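Local coordinates for protein agglutinin (PDB 4G9M) that probably binds carbohydrate as a fungal lectin of the ricin-type beta-trefoil family and assembles as a domain-swapped dimer, at residues S4-L12 with N44-T52; L21-A29 with Q61-V69. All blocks are in the same frame, centred on the assembly; numbering follows the deposited sequence. Where two conformers were deposited one is given.

Interaction 1 (S4-L12 with N44-T52); sequences SLPAGTYTL and NQKWRLKWT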
ATOM      1  N   SER B   4       2.891   4.166  10.001  1.00 29.98           N
ATOM      2  CA  SER B   4       3.154   2.809   9.557  0.62 29.83           C
ATOM      3  C   SER B   4       1.943   1.921   9.782  1.00 25.73           C
ATOM      4  O   SER B   4       1.105   2.215  10.628  1.00 28.07           O
ATOM      5  CB  SER B   4       4.393   2.241  10.258  0.62 35.07           C
ATOM      6  OG  SER B   4       4.528   2.766  11.566  0.62 32.51           O
ATOM      7  N   LEU B   5       1.863   0.847   9.006  1.00 24.42           N
ATOM      8  CA  LEU B   5       0.830  -0.164   9.173  1.00 20.29           C
ATOM      9  C   LEU B   5       1.556  -1.414   9.654  1.00 20.19           C
ATOM     10  O   LEU B   5       2.068  -2.184   8.842  1.00 23.71           O
ATOM     11  CB  LEU B   5       0.149  -0.420   7.824  1.00 23.84           C
ATOM     12  CG  LEU B   5      -1.110  -1.289   7.812  1.00 23.80           C
ATOM     13  CD1 LEU B   5      -2.281  -0.524   8.443  1.00 25.07           C
ATOM     14  CD2 LEU B   5      -1.475  -1.771   6.384  1.00 21.22           C
ATOM     15  N   PRO B   6       1.619  -1.627  10.979  1.00 18.93           N
ATOM     16  CA  PRO B   6       2.403  -2.746  11.510  1.00 18.33           C
ATOM     17  C   PRO B   6       1.654  -4.064  11.403  1.00 15.97           C
ATOM     18  O   PRO B   6       0.419  -4.087  11.319  1.00 20.46           O
ATOM     19  CB  PRO B   6       2.561  -2.381  12.990  1.00 20.79           C
ATOM     20  CG  PRO B   6       1.314  -1.592  13.294  1.00 21.66           C
ATOM     21  CD  PRO B   6       1.061  -0.783  12.054  1.00 21.73           C
ATOM     22  N   ALA B   7       2.394  -5.167  11.438  1.00 20.88           N
ATOM     23  CA  ALA B   7       1.749  -6.451  11.632  1.00 18.90           C
ATOM     24  C   ALA B   7       1.013  -6.347  12.961  1.00 17.05           C
ATOM     25  O   ALA B   7       1.531  -5.768  13.925  1.00 18.64           O
ATOM     26  CB  ALA B   7       2.792  -7.570  11.686  1.00 18.83           C
ATOM     27  N   GLY B   8      -0.205  -6.879  13.003  1.00 22.03           N
ATOM     28  CA  GLY B   8      -0.996  -6.879  14.218  1.00 17.27           C
ATOM     29  C   GLY B   8      -2.420  -7.282  13.883  1.00 20.34           C
ATOM     30  O   GLY B   8      -2.693  -7.751  12.776  1.00 21.39           O
ATOM     31  N   THR B   9      -3.323  -7.098  14.834  1.00 19.24           N
ATOM     32  CA  THR B   9      -4.717  -7.468  14.648  1.00 20.19           C
ATOM     33  C   THR B   9      -5.523  -6.233  14.284  1.00 20.33           C
ATOM     34  O   THR B   9      -5.371  -5.193  14.929  1.00 18.72           O
ATOM     35  CB  THR B   9      -5.286  -8.082  15.924  1.00 23.12           C
ATOM     36  OG1 THR B   9      -4.525  -9.247  16.265  1.00 22.00           O
ATOM     37  CG2 THR B   9      -6.760  -8.448  15.751  1.00 24.92           C
ATOM     38  N   TYR B  10      -6.391  -6.361  13.275  1.00 16.04           N
ATOM     39  CA  TYR B  10      -7.181  -5.232  12.794  1.00 15.97           C
ATOM     40  C   TYR B  10      -8.681  -5.506  12.720  1.00 16.78           C
ATOM     41  O   TYR B  10      -9.107  -6.642  12.488  1.00 20.34           O
ATOM     42  CB  TYR B  10      -6.696  -4.814  11.408  1.00 15.84           C
ATOM     43  CG  TYR B  10      -5.327  -4.166  11.382  1.00 16.78           C
ATOM     44  CD1 TYR B  10      -4.166  -4.932  11.362  1.00 17.42           C
ATOM     45  CD2 TYR B  10      -5.201  -2.788  11.369  1.00 24.07           C
ATOM     46  CE1 TYR B  10      -2.909  -4.326  11.337  1.00 17.00           C
ATOM     47  CE2 TYR B  10      -3.962  -2.176  11.348  1.00 21.07           C
ATOM     48  CZ  TYR B  10      -2.827  -2.946  11.327  1.00 19.72           C
ATOM     49  OH  TYR B  10      -1.621  -2.303  11.286  1.00 19.33           O
ATOM     50  N   THR B  11      -9.473  -4.454  12.923  1.00 20.03           N
ATOM     51  CA  THR B  11     -10.840  -4.406  12.405  1.00 21.19           C
ATOM     52  C   THR B  11     -10.742  -3.735  11.041  1.00 18.47           C
ATOM     53  O   THR B  11     -10.063  -2.714  10.892  1.00 18.23           O
ATOM     54  CB  THR B  11     -11.779  -3.596  13.323  1.00 22.88           C
ATOM     55  OG1 THR B  11     -11.945  -4.280  14.572  1.00 27.74           O
ATOM     56  CG2 THR B  11     -13.153  -3.414  12.676  1.00 22.14           C
ATOM     57  N   LEU B  12     -11.374  -4.326  10.027  1.00 15.63           N
ATOM     58  CA  LEU B  12     -11.298  -3.778   8.675  1.00 15.63           C
ATOM     59  C   LEU B  12     -12.662  -3.231   8.267  1.00 17.56           C
ATOM     60  O   LEU B  12     -13.591  -3.988   7.975  1.00 18.48           O
ATOM     61  CB  LEU B  12     -10.817  -4.859   7.705  1.00 20.12           C
ATOM     62  CG  LEU B  12      -9.476  -5.497   8.092  1.00 21.28           C
ATOM     63  CD1 LEU B  12      -9.043  -6.554   7.084  1.00 22.98           C
ATOM     64  CD2 LEU B  12      -8.386  -4.440   8.250  1.00 21.62           C
ATOM     65  N   ASN B  44     -14.544 -13.003  15.309  1.00 23.16           N
ATOM     66  CA  ASN B  44     -14.741 -13.340  13.897  1.00 19.88           C
ATOM     67  C   ASN B  44     -14.656 -12.108  12.998  1.00 20.74           C
ATOM     68  O   ASN B  44     -14.699 -12.222  11.775  1.00 18.97           O
ATOM     69  CB  ASN B  44     -16.077 -14.060  13.666  1.00 23.12           C
ATOM     70  CG  ASN B  44     -17.260 -13.123  13.708  1.00 27.47           C
ATOM     71  OD1 ASN B  44     -17.477 -12.426  14.695  1.00 22.89           O
ATOM     72  ND2 ASN B  44     -18.027 -13.088  12.623  1.00 26.12           N
ATOM     73  N   GLN B  45     -14.527 -10.933  13.620  1.00 18.71           N
ATOM     74  CA  GLN B  45     -14.408  -9.673  12.906  1.00 18.57           C
ATOM     75  C   GLN B  45     -13.027  -9.058  13.120  1.00 17.02           C
ATOM     76  O   GLN B  45     -12.811  -7.888  12.813  1.00 20.72           O
ATOM     77  CB  GLN B  45     -15.493  -8.697  13.352  1.00 22.23           C
ATOM     78  CG  GLN B  45     -16.893  -9.068  12.869  1.00 21.28           C
ATOM     79  CD  GLN B  45     -17.941  -8.063  13.317  1.00 23.17           C
ATOM     80  OE1 GLN B  45     -17.677  -7.208  14.170  1.00 23.10           O
ATOM     81  NE2 GLN B  45     -19.140  -8.166  12.753  1.00 21.17           N
ATOM     82  N   LYS B  46     -12.093  -9.867  13.615  1.00 19.25           N
ATOM     83  CA  LYS B  46     -10.719  -9.420  13.821  1.00 19.55           C
ATOM     84  C   LYS B  46      -9.792 -10.214  12.927  1.00 21.98           C
ATOM     85  O   LYS B  46      -9.953 -11.430  12.790  1.00 21.12           O
ATOM     86  CB  LYS B  46     -10.285  -9.647  15.263  1.00 22.00           C
ATOM     87  CG  LYS B  46     -10.562  -8.504  16.202  1.00 32.97           C
ATOM     88  CD  LYS B  46     -12.001  -8.429  16.587  1.00 39.38           C
ATOM     89  CE  LYS B  46     -12.117  -8.087  18.065  1.00 46.55           C
ATOM     90  NZ  LYS B  46     -13.156  -7.053  18.314  1.00 50.09           N
ATOM     91  N   TRP B  47      -8.786  -9.538  12.370  1.00 18.52           N
ATOM     92  CA  TRP B  47      -7.921 -10.141  11.361  1.00 18.70           C
ATOM     93  C   TRP B  47      -6.439  -9.857  11.611  1.00 24.97           C
ATOM     94  O   TRP B  47      -6.038  -8.705  11.842  1.00 18.93           O
ATOM     95  CB  TRP B  47      -8.303  -9.620   9.975  1.00 21.11           C
ATOM     96  CG  TRP B  47      -9.738  -9.841   9.649  1.00 19.18           C
ATOM     97  CD1 TRP B  47     -10.788  -9.007   9.930  1.00 20.03           C
ATOM     98  CD2 TRP B  47     -10.289 -10.979   8.997  1.00 19.20           C
ATOM     99  NE1 TRP B  47     -11.960  -9.557   9.479  1.00 18.95           N
ATOM    100  CE2 TRP B  47     -11.682 -10.769   8.898  1.00 15.43           C
ATOM    101  CE3 TRP B  47      -9.742 -12.157   8.475  1.00 16.41           C
ATOM    102  CZ2 TRP B  47     -12.529 -11.692   8.305  1.00 15.72           C
ATOM    103  CZ3 TRP B  47     -10.592 -13.074   7.886  1.00 20.04           C
ATOM    104  CH2 TRP B  47     -11.967 -12.830   7.797  1.00 14.57           C
ATOM    105  N   ARG B  48      -5.627 -10.909  11.563  1.00 17.64           N
ATOM    106  CA  ARG B  48      -4.193 -10.758  11.774  1.00 18.32           C
ATOM    107  C   ARG B  48      -3.468 -10.465  10.466  1.00 17.34           C
ATOM    108  O   ARG B  48      -3.537 -11.239   9.508  1.00 21.17           O
ATOM    109  CB  ARG B  48      -3.610 -12.003  12.439  1.00 21.11           C
ATOM    110  CG  ARG B  48      -4.294 -12.371  13.743  1.00 19.90           C
ATOM    111  CD  ARG B  48      -3.364 -13.149  14.635  1.00 29.50           C
ATOM    112  NE  ARG B  48      -3.944 -13.311  15.964  1.00 35.58           N
ATOM    113  CZ  ARG B  48      -4.687 -14.349  16.307  1.00 37.65           C
ATOM    114  NH1 ARG B  48      -4.931 -15.302  15.415  1.00 44.40           N
ATOM    115  NH2 ARG B  48      -5.183 -14.437  17.529  1.00 29.26           N
ATOM    116  N   LEU B  49      -2.777  -9.330  10.434  1.00 16.57           N
ATOM    117  CA  LEU B  49      -2.000  -8.919   9.278  1.00 17.91           C
ATOM    118  C   LEU B  49      -0.555  -9.351   9.510  1.00 19.59           C
ATOM    119  O   LEU B  49       0.041  -8.990  10.515  1.00 18.47           O
ATOM    120  CB  LEU B  49      -2.081  -7.393   9.102  1.00 15.21           C
ATOM    121  CG  LEU B  49      -1.210  -6.771   8.012  1.00 14.34           C
ATOM    122  CD1 LEU B  49      -1.757  -7.153   6.637  1.00 17.99           C
ATOM    123  CD2 LEU B  49      -1.153  -5.256   8.158  1.00 17.60           C
ATOM    124  N   LYS B  50      -0.002 -10.127   8.585  1.00 17.95           N
ATOM    125  CA  LYS B  50       1.358 -10.630   8.730  1.00 16.62           C
ATOM    126  C   LYS B  50       2.045 -10.693   7.373  1.00 17.12           C
ATOM    127  O   LYS B  50       1.457 -11.183   6.405  1.00 18.88           O
ATOM    128  CB  LYS B  50       1.339 -12.020   9.359  1.00 17.76           C
ATOM    129  CG  LYS B  50       2.695 -12.513   9.827  1.00 22.32           C
ATOM    130  CD  LYS B  50       2.607 -13.907  10.394  1.00 22.18           C
ATOM    131  CE  LYS B  50       3.991 -14.394  10.807  1.00 26.43           C
ATOM    132  NZ  LYS B  50       3.971 -15.826  11.203  1.00 40.96           N
ATOM    133  N   TRP B  51       3.285 -10.217   7.305  1.00 19.09           N
ATOM    134  CA  TRP B  51       4.069 -10.305   6.072  1.00 18.33           C
ATOM    135  C   TRP B  51       4.598 -11.729   5.869  1.00 20.42           C
ATOM    136  O   TRP B  51       5.024 -12.370   6.826  1.00 20.10           O
ATOM    137  CB  TRP B  51       5.186  -9.241   6.054  1.00 17.73           C
ATOM    138  CG  TRP B  51       4.675  -7.943   5.509  1.00 18.04           C
ATOM    139  CD1 TRP B  51       4.778  -7.493   4.216  1.00 16.10           C
ATOM    140  CD2 TRP B  51       3.900  -6.966   6.211  1.00 15.94           C
ATOM    141  NE1 TRP B  51       4.138  -6.280   4.083  1.00 19.00           N
ATOM    142  CE2 TRP B  51       3.580  -5.941   5.290  1.00 19.48           C
ATOM    143  CE3 TRP B  51       3.434  -6.858   7.525  1.00 18.38           C
ATOM    144  CZ2 TRP B  51       2.830  -4.828   5.647  1.00 16.99           C
ATOM    145  CZ3 TRP B  51       2.691  -5.743   7.881  1.00 22.88           C
ATOM    146  CH2 TRP B  51       2.396  -4.741   6.943  1.00 20.35           C
ATOM    147  N   THR B  52       4.555 -12.232   4.634  1.00 21.39           N
ATOM    148  CA  THR B  52       4.870 -13.642   4.399  1.00 20.71           C
ATOM    149  C   THR B  52       6.363 -13.900   4.243  1.00 26.71           C
ATOM    150  O   THR B  52       6.826 -15.029   4.415  1.00 25.02           O
ATOM    151  CB  THR B  52       4.199 -14.159   3.126  1.00 19.97           C
ATOM    152  OG1 THR B  52       4.779 -13.491   2.010  1.00 20.48           O
ATOM    153  CG2 THR B  52       2.712 -13.869   3.144  1.00 19.32           C
TER
HETATM  154  O   HOH W   1     -13.155  -6.582  10.480  1.00 19.05           O

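Interaction 2 (L21-A29 with Q61-V69); sequences LDLWRGEAA and QNVKSGTYV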
ATOM      1  N   LEU B  21     -15.334  -6.345   7.817  1.00 17.16           N
ATOM      2  CA  LEU B  21     -15.028  -7.675   7.282  1.00 13.14           C
ATOM      3  C   LEU B  21     -15.281  -8.741   8.361  1.00 22.36           C
ATOM      4  O   LEU B  21     -14.769  -8.650   9.492  1.00 20.02           O
ATOM      5  CB  LEU B  21     -13.572  -7.713   6.807  1.00 16.99           C
ATOM      6  CG  LEU B  21     -13.212  -8.845   5.851  1.00 20.57           C
ATOM      7  CD1 LEU B  21     -13.876  -8.643   4.486  1.00 19.35           C
ATOM      8  CD2 LEU B  21     -11.677  -8.896   5.738  1.00 21.67           C
ATOM      9  N   ASP B  22     -16.086  -9.736   7.997  1.00 17.40           N
ATOM     10  CA  ASP B  22     -16.698 -10.664   8.949  1.00 18.83           C
ATOM     11  C   ASP B  22     -16.641 -12.079   8.387  1.00 20.14           C
ATOM     12  O   ASP B  22     -17.068 -12.318   7.269  1.00 17.77           O
ATOM     13  CB  ASP B  22     -18.158 -10.227   9.171  1.00 21.77           C
ATOM     14  CG  ASP B  22     -18.922 -11.109  10.158  1.00 23.61           C
ATOM     15  OD1 ASP B  22     -19.209 -12.280   9.833  1.00 23.66           O
ATOM     16  OD2 ASP B  22     -19.297 -10.610  11.243  1.00 21.31           O
ATOM     17  N   LEU B  23     -16.096 -13.017   9.152  1.00 21.67           N
ATOM     18  CA  LEU B  23     -16.125 -14.414   8.762  1.00 18.11           C
ATOM     19  C   LEU B  23     -17.377 -15.070   9.327  1.00 19.55           C
ATOM     20  O   LEU B  23     -17.598 -15.050  10.531  1.00 20.35           O
ATOM     21  CB  LEU B  23     -14.864 -15.140   9.256  1.00 16.36           C
ATOM     22  CG  LEU B  23     -14.771 -16.629   8.918  1.00 17.21           C
ATOM     23  CD1 LEU B  23     -14.698 -16.860   7.416  1.00 15.08           C
ATOM     24  CD2 LEU B  23     -13.556 -17.230   9.589  1.00 21.59           C
ATOM     25  N   TRP B  24     -18.193 -15.639   8.438  1.00 19.31           N
ATOM     26  CA  TRP B  24     -19.489 -16.242   8.769  1.00 20.81           C
ATOM     27  C   TRP B  24     -19.402 -17.232   9.934  1.00 30.83           C
ATOM     28  O   TRP B  24     -18.717 -18.252   9.844  1.00 27.91           O
ATOM     29  CB  TRP B  24     -20.036 -16.911   7.502  1.00 22.72           C
ATOM     30  CG  TRP B  24     -21.241 -17.793   7.640  1.00 31.00           C
ATOM     31  CD1 TRP B  24     -21.252 -19.120   7.954  1.00 34.07           C
ATOM     32  CD2 TRP B  24     -22.603 -17.430   7.386  1.00 45.19           C
ATOM     33  NE1 TRP B  24     -22.538 -19.598   7.943  1.00 45.80           N
ATOM     34  CE2 TRP B  24     -23.388 -18.581   7.598  1.00 46.05           C
ATOM     35  CE3 TRP B  24     -23.237 -16.242   7.016  1.00 51.88           C
ATOM     36  CZ2 TRP B  24     -24.773 -18.578   7.455  1.00 53.61           C
ATOM     37  CZ3 TRP B  24     -24.612 -16.241   6.873  1.00 59.08           C
ATOM     38  CH2 TRP B  24     -25.366 -17.403   7.093  1.00 57.10           C
ATOM     39  N   ARG B  25     -20.071 -16.888  11.036  1.00 27.07           N
ATOM     40  CA  ARG B  25     -20.098 -17.691  12.265  1.00 32.05           C
ATOM     41  C   ARG B  25     -18.715 -17.964  12.884  1.00 33.66           C
ATOM     42  O   ARG B  25     -18.593 -18.757  13.820  1.00 36.61           O
ATOM     43  CB  ARG B  25     -20.876 -19.000  12.053  1.00 30.51           C
ATOM     44  CG  ARG B  25     -22.366 -18.807  11.777  1.00 33.52           C
ATOM     45  CD  ARG B  25     -23.163 -20.073  12.075  1.00 30.84           C
ATOM     46  NE  ARG B  25     -22.872 -21.171  11.155  1.00 36.79           N
ATOM     47  CZ  ARG B  25     -23.682 -21.559  10.173  1.00 46.72           C
ATOM     48  NH1 ARG B  25     -24.837 -20.936   9.983  1.00 42.12           N
ATOM     49  NH2 ARG B  25     -23.339 -22.570   9.381  1.00 46.32           N
ATOM     50  N   GLY B  26     -17.686 -17.291  12.372  1.00 28.84           N
ATOM     51  CA  GLY B  26     -16.310 -17.564  12.752  1.00 28.46           C
ATOM     52  C   GLY B  26     -15.870 -18.990  12.462  1.00 25.08           C
ATOM     53  O   GLY B  26     -14.935 -19.505  13.085  1.00 27.83           O
ATOM     54  N   GLU B  27     -16.526 -19.621  11.500  1.00 22.84           N
ATOM     55  CA  GLU B  27     -16.305 -21.042  11.219  1.00 25.40           C
ATOM     56  C   GLU B  27     -15.016 -21.348  10.470  1.00 21.97           C
ATOM     57  O   GLU B  27     -14.619 -20.622   9.548  1.00 21.48           O
ATOM     58  CB  GLU B  27     -17.519 -21.647  10.512  1.00 28.94           C
ATOM     59  CG  GLU B  27     -18.721 -21.762  11.443  1.00 34.36           C
ATOM     60  CD  GLU B  27     -19.959 -22.333  10.780  1.00 39.49           C
ATOM     61  OE1 GLU B  27     -19.988 -22.440   9.535  1.00 44.02           O
ATOM     62  OE2 GLU B  27     -20.911 -22.674  11.516  1.00 36.96           O
ATOM     63  N   ALA B  28     -14.365 -22.434  10.875  1.00 20.81           N
ATOM     64  CA  ALA B  28     -13.059 -22.779  10.344  1.00 20.32           C
ATOM     65  C   ALA B  28     -13.186 -23.665   9.103  1.00 22.05           C
ATOM     66  O   ALA B  28     -12.189 -23.990   8.461  1.00 28.14           O
ATOM     67  CB  ALA B  28     -12.221 -23.468  11.411  1.00 22.93           C
ATOM     68  N   ALA B  29     -14.409 -24.056   8.762  1.00 22.13           N
ATOM     69  CA  ALA B  29     -14.609 -24.890   7.572  1.00 22.13           C
ATOM     70  C   ALA B  29     -14.081 -24.207   6.309  1.00 22.55           C
ATOM     71  O   ALA B  29     -14.299 -23.014   6.104  1.00 23.89           O
ATOM     72  CB  ALA B  29     -16.088 -25.226   7.397  1.00 25.49           C
ATOM     73  N   GLN B  61      -5.393 -13.332   8.624  1.00 16.74           N
ATOM     74  CA  GLN B  61      -5.888 -14.529   9.307  1.00 14.11           C
ATOM     75  C   GLN B  61      -6.982 -14.198  10.313  1.00 18.83           C
ATOM     76  O   GLN B  61      -6.822 -13.295  11.141  1.00 20.40           O
ATOM     77  CB  GLN B  61      -4.728 -15.247  10.003  1.00 17.94           C
ATOM     78  CG  GLN B  61      -5.126 -16.521  10.689  1.00 18.10           C
ATOM     79  CD  GLN B  61      -3.969 -17.147  11.447  1.00 22.46           C
ATOM     80  OE1 GLN B  61      -3.061 -16.445  11.904  1.00 30.34           O
ATOM     81  NE2 GLN B  61      -3.992 -18.470  11.582  1.00 22.76           N
ATOM     82  N   ASN B  62      -8.096 -14.919  10.257  1.00 20.26           N
ATOM     83  CA  ASN B  62      -9.186 -14.658  11.199  1.00 18.96           C
ATOM     84  C   ASN B  62      -8.824 -15.049  12.627  1.00 20.38           C
ATOM     85  O   ASN B  62      -8.298 -16.137  12.867  1.00 18.36           O
ATOM     86  CB  ASN B  62     -10.476 -15.358  10.759  1.00 17.61           C
ATOM     87  CG  ASN B  62     -11.690 -14.876  11.535  1.00 21.01           C
ATOM     88  OD1 ASN B  62     -12.138 -15.527  12.488  1.00 20.74           O
ATOM     89  ND2 ASN B  62     -12.227 -13.731  11.131  1.00 19.27           N
ATOM     90  N   VAL B  63      -9.093 -14.160  13.583  1.00 16.65           N
ATOM     91  CA  VAL B  63      -8.726 -14.424  14.968  1.00 19.51           C
ATOM     92  C   VAL B  63      -9.523 -15.610  15.533  1.00 21.05           C
ATOM     93  O   VAL B  63      -8.986 -16.456  16.255  1.00 23.16           O
ATOM     94  CB  VAL B  63      -8.892 -13.163  15.849  1.00 18.60           C
ATOM     95  CG1 VAL B  63      -8.893 -13.527  17.320  1.00 22.86           C
ATOM     96  CG2 VAL B  63      -7.779 -12.166  15.550  1.00 19.67           C
ATOM     97  N   LYS B  64     -10.798 -15.699  15.174  1.00 19.20           N
ATOM     98  CA  LYS B  64     -11.632 -16.763  15.735  1.00 22.06           C
ATOM     99  C   LYS B  64     -11.334 -18.147  15.146  1.00 24.96           C
ATOM    100  O   LYS B  64     -11.133 -19.112  15.890  1.00 25.88           O
ATOM    101  CB  LYS B  64     -13.107 -16.421  15.585  1.00 18.40           C
ATOM    102  CG  LYS B  64     -14.044 -17.393  16.288  1.00 24.29           C
ATOM    103  CD  LYS B  64     -15.223 -16.654  16.900  1.00 38.09           C
ATOM    104  CE  LYS B  64     -16.040 -17.536  17.842  1.00 47.14           C
ATOM    105  NZ  LYS B  64     -17.015 -18.397  17.110  1.00 53.69           N
ATOM    106  N   SER B  65     -11.286 -18.235  13.821  1.00 24.77           N
ATOM    107  CA  SER B  65     -11.158 -19.517  13.124  1.00 21.14           C
ATOM    108  C   SER B  65      -9.727 -20.036  12.947  1.00 21.08           C
ATOM    109  O   SER B  65      -9.509 -21.244  12.879  1.00 23.96           O
ATOM    110  CB  SER B  65     -11.811 -19.424  11.745  1.00 19.40           C
ATOM    111  OG  SER B  65     -11.092 -18.523  10.907  1.00 21.42           O
ATOM    112  N   GLY B  66      -8.764 -19.127  12.845  1.00 19.19           N
ATOM    113  CA  GLY B  66      -7.407 -19.500  12.475  1.00 22.95           C
ATOM    114  C   GLY B  66      -7.223 -19.708  10.978  1.00 23.23           C
ATOM    115  O   GLY B  66      -6.133 -20.045  10.515  1.00 21.70           O
ATOM    116  N   THR B  67      -8.291 -19.526  10.206  1.00 18.84           N
ATOM    117  CA  THR B  67      -8.181 -19.655   8.759  1.00 17.63           C
ATOM    118  C   THR B  67      -7.922 -18.299   8.116  1.00 17.77           C
ATOM    119  O   THR B  67      -8.017 -17.254   8.771  1.00 19.61           O
ATOM    120  CB  THR B  67      -9.409 -20.325   8.134  1.00 19.74           C
ATOM    121  OG1 THR B  67     -10.599 -19.599   8.472  1.00 17.88           O
ATOM    122  CG2 THR B  67      -9.537 -21.757   8.623  1.00 22.56           C
ATOM    123  N   TYR B  68      -7.600 -18.321   6.831  1.00 18.97           N
ATOM    124  CA  TYR B  68      -7.128 -17.132   6.153  1.00 16.90           C
ATOM    125  C   TYR B  68      -8.113 -16.609   5.128  1.00 19.98           C
ATOM    126  O   TYR B  68      -8.965 -17.348   4.616  1.00 19.78           O
ATOM    127  CB  TYR B  68      -5.817 -17.444   5.437  1.00 17.41           C
ATOM    128  CG  TYR B  68      -4.683 -17.809   6.357  1.00 18.60           C
ATOM    129  CD1 TYR B  68      -4.537 -19.108   6.829  1.00 17.65           C
ATOM    130  CD2 TYR B  68      -3.765 -16.840   6.788  1.00 17.32           C
ATOM    131  CE1 TYR B  68      -3.490 -19.448   7.679  1.00 20.67           C
ATOM    132  CE2 TYR B  68      -2.715 -17.176   7.647  1.00 17.89           C
ATOM    133  CZ  TYR B  68      -2.585 -18.473   8.081  1.00 21.86           C
ATOM    134  OH  TYR B  68      -1.548 -18.810   8.929  1.00 22.65           O
ATOM    135  N   VAL B  69      -7.968 -15.332   4.796  1.00 16.49           N
ATOM    136  CA  VAL B  69      -8.672 -14.779   3.636  1.00 17.45           C
ATOM    137  C   VAL B  69      -8.209 -15.528   2.403  1.00 17.95           C
ATOM    138  O   VAL B  69      -7.022 -15.526   2.071  1.00 18.41           O
ATOM    139  CB  VAL B  69      -8.381 -13.283   3.458  1.00 16.22           C
ATOM    140  CG1 VAL B  69      -8.794 -12.792   2.049  1.00 19.92           C
ATOM    141  CG2 VAL B  69      -9.093 -12.497   4.554  1.00 22.34           C
TER
HETATM  142  O   HOH W   2     -12.939 -20.586   7.435  1.00 19.38           O

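Interaction 1 (S4-L12 with N44-T52)
L49 packs between L5 and Y10 on one face of an antiparallel strand pair. Its CB lies against CD1 and CE1 of the Y10 ring, approached obliquely; with CG anti to the backbone N (chi1 174°), the branch carries CD2 onward to three partners. L49 CD2 meets Y10 CE1 at 3.7 Å, touches the carbonyl O of P6, and ends against L5 CD2 at 3.9 Å, where the two leucines cross at about a right angle. Y10 OH donates to P6 O at 2.7 Å, in the carbonyl plane on a lone pair, which ties the loop before the strand to the ring. The backbones pair G8 with L49 and Y10 with W47. L49 N gives a nearly linear bond to G8 O (2.8 Å, 174° at the hydrogen), whereas the return from G8 N to L49 O is longer and more bent. T9 and R48 share the other face, T9 CG2 resting on K46 CB. A water bridges L12 N and Q45 O. In the four-stranded antiparallel sheet of this beta-trefoil lectin fold, strands 8-14 and 47-51 are the inner pair, flanked by 137-141, whose F139 meets Y10 edge-to-face, and by 58-62; I3 of the second subunit packs on Y10, and its A94 on L5.

Interaction 2 (L21-A29 with Q61-V69)
L23 packs one methyl against polar side chains: CD2 sits 3.1 Å from S65 OG, a tight approach, and 3.6 Å from N62 CG, while L23 CB lies 3.5 Å from N62 ND2. S65 CB also touches the carbonyl O of G26 at 3.4 Å; farther along, T67 CG2 rests on A28 O. The next shell fixes these groups. N62 OD1 accepts from S65 N at 3.1 Å, in the carbonyl plane on a lone pair, and more weakly from K64 N, an Asx motif that holds the turn after strand 58-62; its ND2 donates to N44 O. S65 OG, set between the backbone N and carbonyl carbon (chi1 67°), donates to T67 OG1 at 2.7 Å. T67 OG1 in turn donates to a water that also bonds E27 O and A29 O, so a hydroxyl relay links the two loops. The contact thus joins the turn following strand 20-23 to the turn between 58-62 and 68-71 of the beta-trefoil, with I34 of strand 32-37 and W47 of strand 47-51 both packing on L23.

Interaction 1 is a regular strand pairing, with direct backbone bonds and an apolar face of buried L5, Y10 and L49; interaction 2 joins turns, mostly by van der Waals contact with one bridging water. Both are partly buried, with exposed A7, R48 and K50 in interaction 1 and R25, K64 and A28 in interaction 2. Their centres lie about 13 Å apart, yet they adjoin: strands 47-51 and 58-62 are neighbours in one sheet, R48 N probably bonds Q61 O, and Q45 NE2 reaches D22 OD2. The ring of W47 packs on N62. Their segments alternate along the chain within one ricin-type beta-trefoil lectin domain. The second subunit reaches interaction 1 but touches neither segment of interaction 2.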